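Local coordinates for Cgl0159-like domain-containing protein (Corynebacterium glutamicum, PDB 3FOK) that is of unknown function but belongs to a family of the TIM-barrel clan, at residues L162-N170 with I208-T219. Sequence-based numbering, arbitrary orientation.
Sequences LEATAHAVN and IAAGLGNDSSYT
The amide groups of N170 and N214 stack with their planes 27° apart, CG of N170 lying 3.6 Å from CG of N214. Beside the stack, a water bridges the two segments, donating to N170 O (2.8 Å) and accepting from N214 ND2 (2.9 Å). N214 reaches the helix because its CG sits between its own backbone N and carbonyl carbon (chi1 65°), and its OD1 is weakly bonded to N133 of a second subunit, whose R140 forms a salt bridge with D215.

Farther along, the chain after helix 199-210 approaches the backbone of helix 158-174 at G213, whose CA is 3.7 Å from A166 O. V169 points into the loop, where its CG1 meets the D215 carbonyl O at 3.5 Å and also touches T219 CG2. L212 drives its CD1 against T165 CG2 (3.6 Å), while T165 OG1 is turned to T161 O and Y129 OH. At the far end L162 CD2 lies 4.3 Å from L212 CD1 and 4.4 Å from I208 CG2.

The contact thus joins two successive outer helices of the TIM barrel through the loop leading into strand 219-224. L162, T165 and I208 also rest on strand 144-151, and T165 and V169 on strand 179-189.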
loop_
_atom_site.group_PDB
_atom_site.type_symbol
_atom_site.label_atom_id
_atom_site.label_comp_id
_atom_site.label_asym_id
_atom_site.label_seq_id
_atom_site.Cartn_x
_atom_site.Cartn_y
_atom_site.Cartn_z
ATOM N N LEU A 162 -12.611 0.537 -8.748
ATOM C CA LEU A 162 -12.374 0.617 -10.182
ATOM C C LEU A 162 -10.976 0.080 -10.474
ATOM O O LEU A 162 -10.780 -0.714 -11.396
ATOM C CB LEU A 162 -12.483 2.065 -10.668
ATOM C CG LEU A 162 -13.868 2.714 -10.623
ATOM C CD1 LEU A 162 -13.756 4.191 -10.978
ATOM C CD2 LEU A 162 -14.801 1.999 -11.588
ATOM N N GLU A 163 -10.007 0.504 -9.670
ATOM C CA GLU A 163 -8.626 0.072 -9.854
ATOM C C GLU A 163 -8.441 -1.425 -9.607
ATOM O O GLU A 163 -7.728 -2.094 -10.351
ATOM C CB GLU A 163 -7.691 0.887 -8.949
ATOM C CG GLU A 163 -6.223 0.521 -9.075
ATOM C CD GLU A 163 -5.297 1.566 -8.476
ATOM O OE1 GLU A 163 -5.676 2.192 -7.464
ATOM O OE2 GLU A 163 -4.183 1.755 -9.013
ATOM N N ALA A 164 -9.089 -1.953 -8.575
ATOM C CA ALA A 164 -8.974 -3.375 -8.266
ATOM C C ALA A 164 -9.624 -4.202 -9.366
ATOM O O ALA A 164 -9.156 -5.301 -9.687
ATOM C CB ALA A 164 -9.630 -3.678 -6.928
ATOM N N THR A 165 -10.708 -3.680 -9.940
ATOM C CA THR A 165 -11.399 -4.384 -11.012
ATOM C C THR A 165 -10.494 -4.418 -12.237
ATOM O O THR A 165 -10.420 -5.431 -12.938
ATOM C CB THR A 165 -12.727 -3.688 -11.383
ATOM O OG1 THR A 165 -13.636 -3.772 -10.279
ATOM C CG2 THR A 165 -13.353 -4.345 -12.604
ATOM N N ALA A 166 -9.799 -3.310 -12.486
ATOM C CA ALA A 166 -8.887 -3.229 -13.623
ATOM C C ALA A 166 -7.800 -4.287 -13.462
ATOM O O ALA A 166 -7.426 -4.962 -14.424
ATOM C CB ALA A 166 -8.261 -1.845 -13.707
ATOM N N HIS A 167 -7.298 -4.437 -12.239
ATOM C CA HIS A 167 -6.263 -5.424 -11.973
ATOM C C HIS A 167 -6.801 -6.836 -12.192
ATOM O O HIS A 167 -6.105 -7.694 -12.734
ATOM C CB HIS A 167 -5.737 -5.267 -10.542
ATOM C CG HIS A 167 -4.941 -4.013 -10.326
ATOM N ND1 HIS A 167 -4.756 -3.069 -11.313
ATOM C CD2 HIS A 167 -4.280 -3.549 -9.237
ATOM C CE1 HIS A 167 -4.018 -2.079 -10.845
ATOM N NE2 HIS A 167 -3.715 -2.346 -9.587
ATOM N N ALA A 168 -8.046 -7.075 -11.785
ATOM C CA ALA A 168 -8.648 -8.391 -11.961
ATOM C C ALA A 168 -8.714 -8.736 -13.450
ATOM O O ALA A 168 -8.418 -9.861 -13.846
ATOM C CB ALA A 168 -10.043 -8.419 -11.358
ATOM N N VAL A 169 -9.097 -7.763 -14.273
ATOM C CA VAL A 169 -9.180 -7.984 -15.708
ATOM C C VAL A 169 -7.784 -8.231 -16.274
ATOM O O VAL A 169 -7.610 -9.086 -17.144
ATOM C CB VAL A 169 -9.831 -6.779 -16.429
ATOM C CG1 VAL A 169 -9.821 -7.008 -17.934
ATOM C CG2 VAL A 169 -11.261 -6.597 -15.941
ATOM N N ASN A 170 -6.792 -7.487 -15.783
ATOM C CA ASN A 170 -5.416 -7.669 -16.240
ATOM C C ASN A 170 -5.059 -9.141 -16.103
ATOM O O ASN A 170 -4.638 -9.789 -17.060
ATOM C CB ASN A 170 -4.434 -6.866 -15.384
ATOM C CG ASN A 170 -4.509 -5.370 -15.631
ATOM O OD1 ASN A 170 -3.808 -4.591 -14.977
ATOM N ND2 ASN A 170 -5.347 -4.957 -16.575
ATOM N N ILE A 208 -17.950 2.650 -18.932
ATOM C CA ILE A 208 -16.899 2.722 -17.929
ATOM C C ILE A 208 -16.282 1.352 -17.676
ATOM O O ILE A 208 -15.063 1.194 -17.737
ATOM C CB ILE A 208 -17.441 3.299 -16.596
ATOM C CG1 ILE A 208 -17.823 4.772 -16.788
ATOM C CG2 ILE A 208 -16.392 3.154 -15.496
ATOM C CD1 ILE A 208 -18.544 5.380 -15.615
ATOM N N ALA A 209 -17.123 0.360 -17.403
ATOM C CA ALA A 209 -16.638 -0.990 -17.132
ATOM C C ALA A 209 -15.822 -1.555 -18.295
ATOM O O ALA A 209 -14.764 -2.147 -18.092
ATOM C CB ALA A 209 -17.812 -1.915 -16.820
ATOM N N ALA A 210 -16.317 -1.369 -19.512
ATOM C CA ALA A 210 -15.639 -1.869 -20.700
ATOM C C ALA A 210 -14.202 -1.370 -20.790
ATOM O O ALA A 210 -13.332 -2.062 -21.322
ATOM C CB ALA A 210 -16.411 -1.454 -21.951
ATOM N N GLY A 211 -13.954 -0.170 -20.271
ATOM C CA GLY A 211 -12.617 0.396 -20.330
ATOM C C GLY A 211 -11.661 -0.043 -19.230
ATOM O O GLY A 211 -10.515 0.406 -19.198
ATOM N N LEU A 212 -12.119 -0.912 -18.333
ATOM C CA LEU A 212 -11.285 -1.385 -17.228
ATOM C C LEU A 212 -10.429 -2.578 -17.642
ATOM O O LEU A 212 -10.931 -3.563 -18.177
ATOM C CB LEU A 212 -12.160 -1.777 -16.031
ATOM C CG LEU A 212 -13.029 -0.681 -15.410
ATOM C CD1 LEU A 212 -13.898 -1.269 -14.307
ATOM C CD2 LEU A 212 -12.139 0.425 -14.858
ATOM N N GLY A 213 -9.132 -2.493 -17.374
ATOM C CA GLY A 213 -8.230 -3.572 -17.736
ATOM C C GLY A 213 -7.272 -3.124 -18.823
ATOM O O GLY A 213 -7.535 -2.141 -19.511
ATOM N N ASN A 214 -6.163 -3.840 -18.985
ATOM C CA ASN A 214 -5.172 -3.488 -19.994
ATOM C C ASN A 214 -5.328 -4.351 -21.236
ATOM O O ASN A 214 -4.510 -4.303 -22.154
ATOM C CB ASN A 214 -3.759 -3.646 -19.425
ATOM C CG ASN A 214 -3.420 -5.086 -19.076
ATOM O OD1 ASN A 214 -2.310 -5.381 -18.635
ATOM N ND2 ASN A 214 -4.367 -5.988 -19.277
ATOM N N ASP A 215 -6.394 -5.136 -21.248
ATOM C CA ASP A 215 -6.712 -6.032 -22.349
ATOM C C ASP A 215 -8.174 -6.405 -22.128
ATOM O O ASP A 215 -8.497 -7.117 -21.182
ATOM C CB ASP A 215 -5.844 -7.289 -22.261
ATOM C CG ASP A 215 -6.123 -8.285 -23.378
ATOM O OD1 ASP A 215 -7.173 -8.164 -24.044
ATOM O OD2 ASP A 215 -5.289 -9.194 -23.584
ATOM N N SER A 216 -9.068 -5.914 -22.974
ATOM C CA SER A 216 -10.472 -6.254 -22.807
ATOM C C SER A 216 -10.958 -7.164 -23.917
ATOM O O SER A 216 -11.922 -6.853 -24.609
ATOM C CB SER A 216 -11.325 -4.983 -22.738
ATOM O OG SER A 216 -11.939 -4.851 -21.451
ATOM N N SER A 217 -10.273 -8.290 -24.084
ATOM C CA SER A 217 -10.631 -9.255 -25.112
ATOM C C SER A 217 -11.262 -10.494 -24.492
ATOM O O SER A 217 -11.687 -11.402 -25.198
ATOM C CB SER A 217 -9.397 -9.655 -25.926
ATOM O OG SER A 217 -8.453 -10.359 -25.134
ATOM N N TYR A 218 -11.318 -10.526 -23.167
ATOM C CA TYR A 218 -11.907 -11.650 -22.458
ATOM C C TYR A 218 -12.995 -11.194 -21.508
ATOM O O TYR A 218 -13.444 -11.965 -20.658
ATOM C CB TYR A 218 -10.848 -12.408 -21.654
ATOM C CG TYR A 218 -10.079 -13.401 -22.476
ATOM C CD1 TYR A 218 -9.002 -12.998 -23.259
ATOM C CD2 TYR A 218 -10.475 -14.739 -22.527
ATOM C CE1 TYR A 218 -8.334 -13.902 -24.083
ATOM C CE2 TYR A 218 -9.821 -15.652 -23.344
ATOM C CZ TYR A 218 -8.752 -15.225 -24.123
ATOM O OH TYR A 218 -8.118 -16.115 -24.954
ATOM N N THR A 219 -13.436 -9.950 -21.644
ATOM C CA THR A 219 -14.449 -9.460 -20.731
ATOM C C THR A 219 -15.871 -9.489 -21.277
ATOM O O THR A 219 -16.132 -9.115 -22.416
ATOM C CB THR A 219 -14.105 -8.035 -20.226
ATOM O OG1 THR A 219 -14.844 -7.065 -20.972
ATOM C CG2 THR A 219 -12.615 -7.761 -20.388
HETATM O O HOH W 1 -3.473 -8.776 -19.364
#